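Local atomic coordinates of betaine aldehyde dehydrogenase (Staphylococcus aureus subsp. aureus COL, PDB entry 4QTO), a protein that catalyses the NAD-dependent oxidation of betaine aldehyde to glycine betaine, as a member of the aldehyde dehydrogenase family. Residues 64-77 / 233-247. Residues are numbered along the deposited sequence; the frame is centred on the assembly and turned at random.
Sequences VSEGTKEDAERAIL and ILGAGSEVGDVMSGH
With chi1 at 169°, Val243 holds CG1 opposite its backbone N, which sets that methyl toward Glu73 and leaves CG2 beside Lys69 CB. Val243 is thereby a knob in the hole formed by Lys69, Ala72, Glu73 and Ile76; its CG1 lies 3.5 Å from Glu73 CG, the two side chains crossing at about a right angle. Beside it, Ala72 CB faces Val240 CB at 4.1 Å, and the small Ala72 is consistent with the axes of helices 69-77 and 237-246 coming within 8.5 Å, at 28° to each other. One turn on, Ile76 lays CG2 over a face of the His247 ring, 4.1 Å from its centroid, a CH-pi contact; ND1 of that ring takes the backbone N-H of Glu249. Ile233 CD1 packs against Ala75 CB, and the side chains of both residues touch Val202 of strand 200-204 in the Rossmann-type domain. At the N-terminal ends polar groups take over. Gly67 N donates to Leu234 O at 2.7 Å. Glu66 bends at chi2 (82°), folding its carboxylate back onto Gly235 and Ala236; OE2 accepts a weak bond from Ala236 N at 3.2 Å, and OE1 forms a salt bridge to Arg50. Two carboxylates come close here, Glu66 OE2 and Glu239 OE1 being 4.5 Å apart; water 2 donates to both, and water 3 ties Glu239 OE1 to Gly67 O. Arg50 and the donating waters probably ease the repulsion, so the helices join through an apolar seam closed at one end by a hydrated polar cluster.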
ATOM      1  N   VAL A  64     -45.793  -2.396  -7.271  1.00 13.48           N
ATOM      2  CA  VAL A  64     -44.809  -3.437  -7.040  1.00 14.09           C
ATOM      3  C   VAL A  64     -45.167  -4.314  -5.831  1.00 13.91           C
ATOM      4  O   VAL A  64     -45.986  -3.940  -4.976  1.00 14.00           O
ATOM      5  CB  VAL A  64     -43.394  -2.839  -6.801  1.00 14.63           C
ATOM      6  CG1 VAL A  64     -42.963  -2.015  -8.008  1.00 14.82           C
ATOM      7  CG2 VAL A  64     -43.383  -2.001  -5.537  1.00 14.37           C
ATOM      8  N   SER A  65     -44.540  -5.483  -5.772  1.00 13.25           N
ATOM      9  CA  SER A  65     -44.706  -6.363  -4.620  1.00 13.95           C
ATOM     10  C   SER A  65     -44.224  -5.690  -3.345  1.00 14.02           C
ATOM     11  O   SER A  65     -43.256  -4.921  -3.358  1.00 13.32           O
ATOM     12  CB  SER A  65     -43.891  -7.630  -4.777  1.00 14.68           C
ATOM     13  OG  SER A  65     -44.363  -8.387  -5.871  1.00 16.38           O
ATOM     14  N   GLU A  66     -44.918  -5.964  -2.239  1.00 13.22           N
ATOM     15  CA  GLU A  66     -44.559  -5.443  -0.895  1.00 14.24           C
ATOM     16  C   GLU A  66     -44.266  -6.726  -0.072  1.00 14.37           C
ATOM     17  O   GLU A  66     -45.180  -7.401   0.438  1.00 16.31           O
ATOM     18  CB  GLU A  66     -45.706  -4.665  -0.310  1.00 15.80           C
ATOM     19  CG  GLU A  66     -45.465  -4.113   1.090  1.00 17.42           C
ATOM     20  CD  GLU A  66     -44.692  -2.803   1.110  1.00 19.39           C
ATOM     21  OE1 GLU A  66     -44.219  -2.307   0.072  1.00 15.65           O
ATOM     22  OE2 GLU A  66     -44.677  -2.202   2.213  1.00 22.52           O
ATOM     23  N   GLY A  67     -42.991  -7.069  -0.008  1.00 14.64           N
ATOM     24  CA  GLY A  67     -42.529  -8.311   0.600  1.00 15.26           C
ATOM     25  C   GLY A  67     -42.713  -8.437   2.099  1.00 15.30           C
ATOM     26  O   GLY A  67     -42.901  -7.439   2.801  1.00 16.59           O
ATOM     27  N   THR A  68     -42.646  -9.679   2.570  1.00 14.56           N
ATOM     28  CA  THR A  68     -42.788  -9.973   3.972  1.00 15.10           C
ATOM     29  C   THR A  68     -41.446 -10.272   4.642  1.00 15.55           C
ATOM     30  O   THR A  68     -40.410 -10.503   3.995  1.00 13.08           O
ATOM     31  CB  THR A  68     -43.678 -11.201   4.196  1.00 15.89           C
ATOM     32  OG1 THR A  68     -43.018 -12.379   3.707  1.00 15.43           O
ATOM     33  CG2 THR A  68     -45.001 -11.034   3.497  1.00 17.08           C
ATOM     34  N   LYS A  69     -41.462 -10.314   5.971  1.00 14.93           N
ATOM     35  CA  LYS A  69     -40.222 -10.612   6.680  1.00 17.28           C
ATOM     36  C   LYS A  69     -39.760 -12.036   6.365  1.00 16.46           C
ATOM     37  O   LYS A  69     -38.544 -12.302   6.381  1.00 15.99           O
ATOM     38  CB  LYS A  69     -40.377 -10.381   8.184  1.00 21.53           C
ATOM     39  CG  LYS A  69     -41.256 -11.346   8.900  1.00 25.56           C
ATOM     40  CD  LYS A  69     -41.309 -10.936  10.382  1.00 30.29           C
ATOM     41  CE  LYS A  69     -42.066 -11.941  11.240  1.00 34.63           C
ATOM     42  NZ  LYS A  69     -43.478 -12.120  10.818  1.00 39.48           N
ATOM     43  N   GLU A  70     -40.678 -12.933   6.009  1.00 15.87           N
ATOM     44  CA  GLU A  70     -40.309 -14.289   5.625  1.00 17.11           C
ATOM     45  C   GLU A  70     -39.605 -14.286   4.272  1.00 16.05           C
ATOM     46  O   GLU A  70     -38.726 -15.106   4.026  1.00 15.18           O
ATOM     47  CB  GLU A  70     -41.491 -15.242   5.622  1.00 20.09           C
ATOM     48  CG  GLU A  70     -42.046 -15.551   7.019  1.00 22.81           C
ATOM     49  CD  GLU A  70     -42.836 -14.413   7.641  1.00 23.99           C
ATOM     50  OE1 GLU A  70     -43.455 -13.599   6.911  1.00 20.42           O
ATOM     51  OE2 GLU A  70     -42.876 -14.348   8.888  1.00 27.22           O
ATOM     52  N   ASP A  71     -40.040 -13.402   3.364  1.00 14.43           N
ATOM     53  CA  ASP A  71     -39.351 -13.269   2.056  1.00 13.66           C
ATOM     54  C   ASP A  71     -37.887 -12.799   2.314  1.00 12.58           C
ATOM     55  O   ASP A  71     -36.927 -13.334   1.722  1.00 13.31           O
ATOM     56  CB  ASP A  71     -40.053 -12.239   1.167  1.00 13.50           C
ATOM     57  CG  ASP A  71     -41.408 -12.710   0.638  1.00 16.07           C
ATOM     58  OD1 ASP A  71     -41.586 -13.923   0.416  1.00 15.82           O
ATOM     59  OD2 ASP A  71     -42.279 -11.830   0.398  1.00 14.85           O
ATOM     60  N   ALA A  72     -37.702 -11.826   3.208  1.00 12.73           N
ATOM     61  CA  ALA A  72     -36.367 -11.299   3.496  1.00 12.46           C
ATOM     62  C   ALA A  72     -35.503 -12.401   4.097  1.00 12.87           C
ATOM     63  O   ALA A  72     -34.338 -12.552   3.739  1.00 12.51           O
ATOM     64  CB  ALA A  72     -36.424 -10.098   4.444  1.00 13.23           C
ATOM     65  N   GLU A  73     -36.082 -13.186   5.010  0.50 14.03           N
ATOM     66  CA  GLU A  73     -35.358 -14.300   5.614  0.50 14.73           C
ATOM     67  C   GLU A  73     -34.956 -15.324   4.543  0.50 13.73           C
ATOM     68  O   GLU A  73     -33.817 -15.815   4.533  0.50 13.27           O
ATOM     69  CB  GLU A  73     -36.247 -14.995   6.677  0.50 17.38           C
ATOM     70  CG  GLU A  73     -36.513 -14.216   7.960  0.50 20.52           C
ATOM     71  CD  GLU A  73     -37.700 -14.753   8.781  0.50 24.39           C
ATOM     72  OE1 GLU A  73     -38.230 -15.847   8.472  0.50 27.70           O
ATOM     73  OE2 GLU A  73     -38.123 -14.074   9.738  0.50 27.28           O
ATOM     74  N   ARG A  74     -35.868 -15.642   3.629  1.00 13.44           N
ATOM     75  CA  ARG A  74     -35.561 -16.596   2.563  1.00 14.52           C
ATOM     76  C   ARG A  74     -34.405 -16.096   1.665  1.00 12.49           C
ATOM     77  O   ARG A  74     -33.517 -16.876   1.274  1.00 12.74           O
ATOM     78  CB  ARG A  74     -36.813 -16.920   1.709  1.00 16.37           C
ATOM     79  CG  ARG A  74     -36.599 -18.126   0.821  1.00 20.80           C
ATOM     80  CD  ARG A  74     -37.894 -18.643   0.198  1.00 23.24           C
ATOM     81  NE  ARG A  74     -38.451 -17.786  -0.839  1.00 25.41           N
ATOM     82  CZ  ARG A  74     -38.065 -17.776  -2.114  1.00 23.86           C
ATOM     83  NH1 ARG A  74     -37.066 -18.543  -2.542  1.00 27.99           N
ATOM     84  NH2 ARG A  74     -38.675 -16.971  -2.955  1.00 30.09           N
ATOM     85  N   ALA A  75     -34.396 -14.806   1.385  1.00 12.39           N
ATOM     86  CA  ALA A  75     -33.317 -14.198   0.596  1.00 11.44           C
ATOM     87  C   ALA A  75     -31.973 -14.276   1.313  1.00 10.91           C
ATOM     88  O   ALA A  75     -30.945 -14.624   0.725  1.00 11.20           O
ATOM     89  CB  ALA A  75     -33.622 -12.757   0.295  1.00 11.39           C
ATOM     90  N   ILE A  76     -31.980 -13.988   2.614  1.00 10.15           N
ATOM     91  CA  ILE A  76     -30.732 -14.064   3.390  1.00 10.81           C
ATOM     92  C   ILE A  76     -30.196 -15.515   3.429  1.00 11.47           C
ATOM     93  O   ILE A  76     -28.984 -15.769   3.267  1.00 11.01           O
ATOM     94  CB  ILE A  76     -30.949 -13.496   4.806  1.00 11.24           C
ATOM     95  CG1 ILE A  76     -31.124 -11.978   4.701  1.00 12.81           C
ATOM     96  CG2 ILE A  76     -29.777 -13.853   5.721  1.00 12.21           C
ATOM     97  CD1 ILE A  76     -31.675 -11.361   5.958  1.00 13.65           C
ATOM     98  N   LEU A  77     -31.091 -16.474   3.630  1.00 11.53           N
ATOM     99  CA  LEU A  77     -30.670 -17.869   3.657  1.00 13.31           C
ATOM    100  C   LEU A  77     -30.146 -18.318   2.293  1.00 12.27           C
ATOM    101  O   LEU A  77     -29.209 -19.103   2.223  1.00 12.95           O
ATOM    102  CB  LEU A  77     -31.785 -18.774   4.151  1.00 13.78           C
ATOM    103  CG  LEU A  77     -32.157 -18.558   5.623  1.00 16.04           C
ATOM    104  CD1 LEU A  77     -33.354 -19.429   5.989  1.00 17.82           C
ATOM    105  CD2 LEU A  77     -31.000 -18.832   6.551  1.00 17.58           C
ATOM    106  N   ILE A 233     -35.222  -7.433  -2.274  1.00  9.88           N
ATOM    107  CA  ILE A 233     -36.445  -7.412  -1.483  1.00 11.53           C
ATOM    108  C   ILE A 233     -37.076  -6.050  -1.689  1.00 12.13           C
ATOM    109  O   ILE A 233     -36.366  -5.033  -1.744  1.00 12.89           O
ATOM    110  CB  ILE A 233     -36.112  -7.617   0.002  1.00 11.69           C
ATOM    111  CG1 ILE A 233     -35.600  -9.037   0.235  1.00 12.52           C
ATOM    112  CG2 ILE A 233     -37.323  -7.340   0.890  1.00 12.84           C
ATOM    113  CD1 ILE A 233     -36.560 -10.145  -0.070  1.00 12.98           C
ATOM    114  N   LEU A 234     -38.398  -6.004  -1.767  1.00 12.23           N
ATOM    115  CA  LEU A 234     -39.098  -4.762  -1.952  1.00 12.47           C
ATOM    116  C   LEU A 234     -40.059  -4.598  -0.789  1.00 14.70           C
ATOM    117  O   LEU A 234     -40.825  -5.517  -0.489  1.00 15.32           O
ATOM    118  CB  LEU A 234     -39.887  -4.754  -3.250  1.00 13.14           C
ATOM    119  CG  LEU A 234     -39.093  -4.904  -4.556  1.00 12.66           C
ATOM    120  CD1 LEU A 234     -40.010  -5.048  -5.757  1.00 14.24           C
ATOM    121  CD2 LEU A 234     -38.139  -3.749  -4.776  1.00 12.84           C
ATOM    122  N   GLY A 235     -40.031  -3.452  -0.173  1.00 16.26           N
ATOM    123  CA  GLY A 235     -41.005  -3.227   0.882  1.00 20.84           C
ATOM    124  C   GLY A 235     -40.617  -2.261   1.949  1.00 19.05           C
ATOM    125  O   GLY A 235     -39.550  -1.712   1.930  1.00 17.83           O
ATOM    126  N   ALA A 236     -41.523  -2.140   2.902  1.00 18.92           N
ATOM    127  CA  ALA A 236     -41.389  -1.260   4.058  1.00 22.43           C
ATOM    128  C   ALA A 236     -40.261  -1.625   4.976  1.00 26.23           C
ATOM    129  O   ALA A 236     -40.140  -2.786   5.396  1.00 27.78           O
ATOM    130  CB  ALA A 236     -42.680  -1.318   4.866  1.00 28.34           C
ATOM    131  N   GLY A 237     -39.453  -0.620   5.337  1.00 28.63           N
ATOM    132  CA  GLY A 237     -38.381  -0.837   6.282  1.00 27.78           C
ATOM    133  C   GLY A 237     -39.006  -1.302   7.597  1.00 34.57           C
ATOM    134  O   GLY A 237     -38.452  -2.145   8.296  1.00 38.05           O
ATOM    135  N   SER A 238     -40.194  -0.789   7.917  1.00 31.75           N
ATOM    136  CA  SER A 238     -40.886  -1.176   9.145  1.00 34.19           C
ATOM    137  C   SER A 238     -41.299  -2.663   9.210  1.00 36.42           C
ATOM    138  O   SER A 238     -41.523  -3.181  10.314  1.00 35.91           O
ATOM    139  CB  SER A 238     -42.126  -0.290   9.360  1.00 39.50           C
ATOM    140  OG  SER A 238     -43.086  -0.508   8.335  1.00 43.59           O
ATOM    141  N   GLU A 239     -41.390  -3.320   8.045  0.50 31.75           N
ATOM    142  CA  GLU A 239     -41.766  -4.727   7.947  0.50 28.94           C
ATOM    143  C   GLU A 239     -40.565  -5.683   7.811  0.50 30.33           C
ATOM    144  O   GLU A 239     -40.497  -6.725   8.465  0.50 35.92           O
ATOM    145  CB  GLU A 239     -42.766  -4.939   6.788  0.50 27.35           C
ATOM    146  CG  GLU A 239     -43.355  -6.366   6.723  0.50 29.10           C
ATOM    147  CD  GLU A 239     -44.601  -6.515   5.836  0.50 30.40           C
ATOM    148  OE1 GLU A 239     -44.960  -5.534   5.158  0.50 36.05           O
ATOM    149  OE2 GLU A 239     -45.253  -7.603   5.827  0.50 26.52           O
ATOM    150  N   VAL A 240     -39.595  -5.332   6.989  1.00 29.38           N
ATOM    151  CA  VAL A 240     -38.473  -6.248   6.757  1.00 21.67           C
ATOM    152  C   VAL A 240     -37.109  -5.775   7.269  1.00 16.62           C
ATOM    153  O   VAL A 240     -36.105  -6.516   7.200  1.00 15.96           O
ATOM    154  CB  VAL A 240     -38.387  -6.581   5.255  1.00 23.91           C
ATOM    155  CG1 VAL A 240     -39.749  -7.065   4.758  1.00 26.62           C
ATOM    156  CG2 VAL A 240     -37.903  -5.407   4.431  1.00 23.74           C
ATOM    157  N   GLY A 241     -37.050  -4.542   7.742  1.00 17.11           N
ATOM    158  CA  GLY A 241     -35.768  -3.954   8.134  1.00 17.38           C
ATOM    159  C   GLY A 241     -35.128  -4.659   9.301  1.00 17.60           C
ATOM    160  O   GLY A 241     -33.890  -4.842   9.319  1.00 16.38           O
ATOM    161  N   ASP A 242     -35.944  -5.081  10.266  1.00 16.66           N
ATOM    162  CA  ASP A 242     -35.415  -5.797  11.411  1.00 18.65           C
ATOM    163  C   ASP A 242     -34.765  -7.114  11.029  1.00 16.23           C
ATOM    164  O   ASP A 242     -33.731  -7.496  11.602  1.00 16.24           O
ATOM    165  CB  ASP A 242     -36.476  -6.012  12.484  1.00 21.18           C
ATOM    166  CG  ASP A 242     -36.789  -4.739  13.266  1.00 27.08           C
ATOM    167  OD1 ASP A 242     -36.043  -3.728  13.153  1.00 24.74           O
ATOM    168  OD2 ASP A 242     -37.788  -4.767  14.004  1.00 31.68           O
ATOM    169  N   VAL A 243     -35.363  -7.862  10.084  1.00 14.89           N
ATOM    170  CA  VAL A 243     -34.723  -9.100   9.635  1.00 15.58           C
ATOM    171  C   VAL A 243     -33.419  -8.816   8.901  1.00 14.72           C
ATOM    172  O   VAL A 243     -32.413  -9.487   9.122  1.00 13.63           O
ATOM    173  CB  VAL A 243     -35.683  -9.925   8.713  1.00 18.79           C
ATOM    174  CG1 VAL A 243     -34.977 -11.074   8.006  1.00 20.97           C
ATOM    175  CG2 VAL A 243     -36.849 -10.443   9.519  1.00 21.56           C
ATOM    176  N   MET A 244     -33.412  -7.792   8.059  0.50 12.25           N
ATOM    177  CA  MET A 244     -32.206  -7.468   7.306  0.50 11.39           C
ATOM    178  C   MET A 244     -31.049  -7.006   8.172  0.50 12.02           C
ATOM    179  O   MET A 244     -29.891  -7.259   7.838  0.50 12.37           O
ATOM    180  CB  MET A 244     -32.504  -6.447   6.223  0.50 10.19           C
ATOM    181  CG  MET A 244     -33.430  -7.038   5.171  0.50  9.34           C
ATOM    182  SD  MET A 244     -33.723  -5.903   3.799  0.50  8.19           S
ATOM    183  CE  MET A 244     -32.067  -5.934   3.054  0.50  8.48           C
ATOM    184  N   SER A 245     -31.352  -6.370   9.299  1.00 12.86           N
ATOM    185  CA  SER A 245     -30.275  -5.901  10.174  1.00 13.33           C
ATOM    186  C   SER A 245     -29.979  -6.850  11.325  1.00 15.15           C
ATOM    187  O   SER A 245     -28.892  -6.782  11.907  1.00 20.20           O
ATOM    188  CB  SER A 245     -30.585  -4.529  10.739  1.00 14.48           C
ATOM    189  OG  SER A 245     -31.831  -4.528  11.413  1.00 14.44           O
ATOM    190  N   GLY A 246     -30.907  -7.728  11.659  1.00 13.41           N
ATOM    191  CA  GLY A 246     -30.773  -8.571  12.839  1.00 14.46           C
ATOM    192  C   GLY A 246     -30.607 -10.059  12.650  1.00 14.87           C
ATOM    193  O   GLY A 246     -30.597 -10.793  13.636  1.00 17.95           O
ATOM    194  N   HIS A 247     -30.519 -10.523  11.404  1.00 13.81           N
ATOM    195  CA  HIS A 247     -30.419 -11.951  11.146  1.00 13.21           C
ATOM    196  C   HIS A 247     -29.015 -12.474  11.441  1.00 12.67           C
ATOM    197  O   HIS A 247     -27.993 -11.818  11.113  1.00 12.29           O
ATOM    198  CB  HIS A 247     -30.802 -12.262   9.703  1.00 14.04           C
ATOM    199  CG  HIS A 247     -31.191 -13.681   9.488  1.00 14.91           C
ATOM    200  ND1 HIS A 247     -30.262 -14.685   9.365  1.00 13.91           N
ATOM    201  CD2 HIS A 247     -32.401 -14.279   9.446  1.00 15.99           C
ATOM    202  CE1 HIS A 247     -30.883 -15.838   9.221  1.00 17.59           C
ATOM    203  NE2 HIS A 247     -32.187 -15.617   9.256  1.00 17.02           N
TER
HETATM  204  O   HOH W   1     -46.337  -7.111   3.109  1.00 19.81           O
HETATM  205  O   HOH W   2     -46.210  -2.833   4.340  0.50 19.95           O
HETATM  206  O   HOH W   3     -43.104  -4.828   3.363  0.50 19.53           O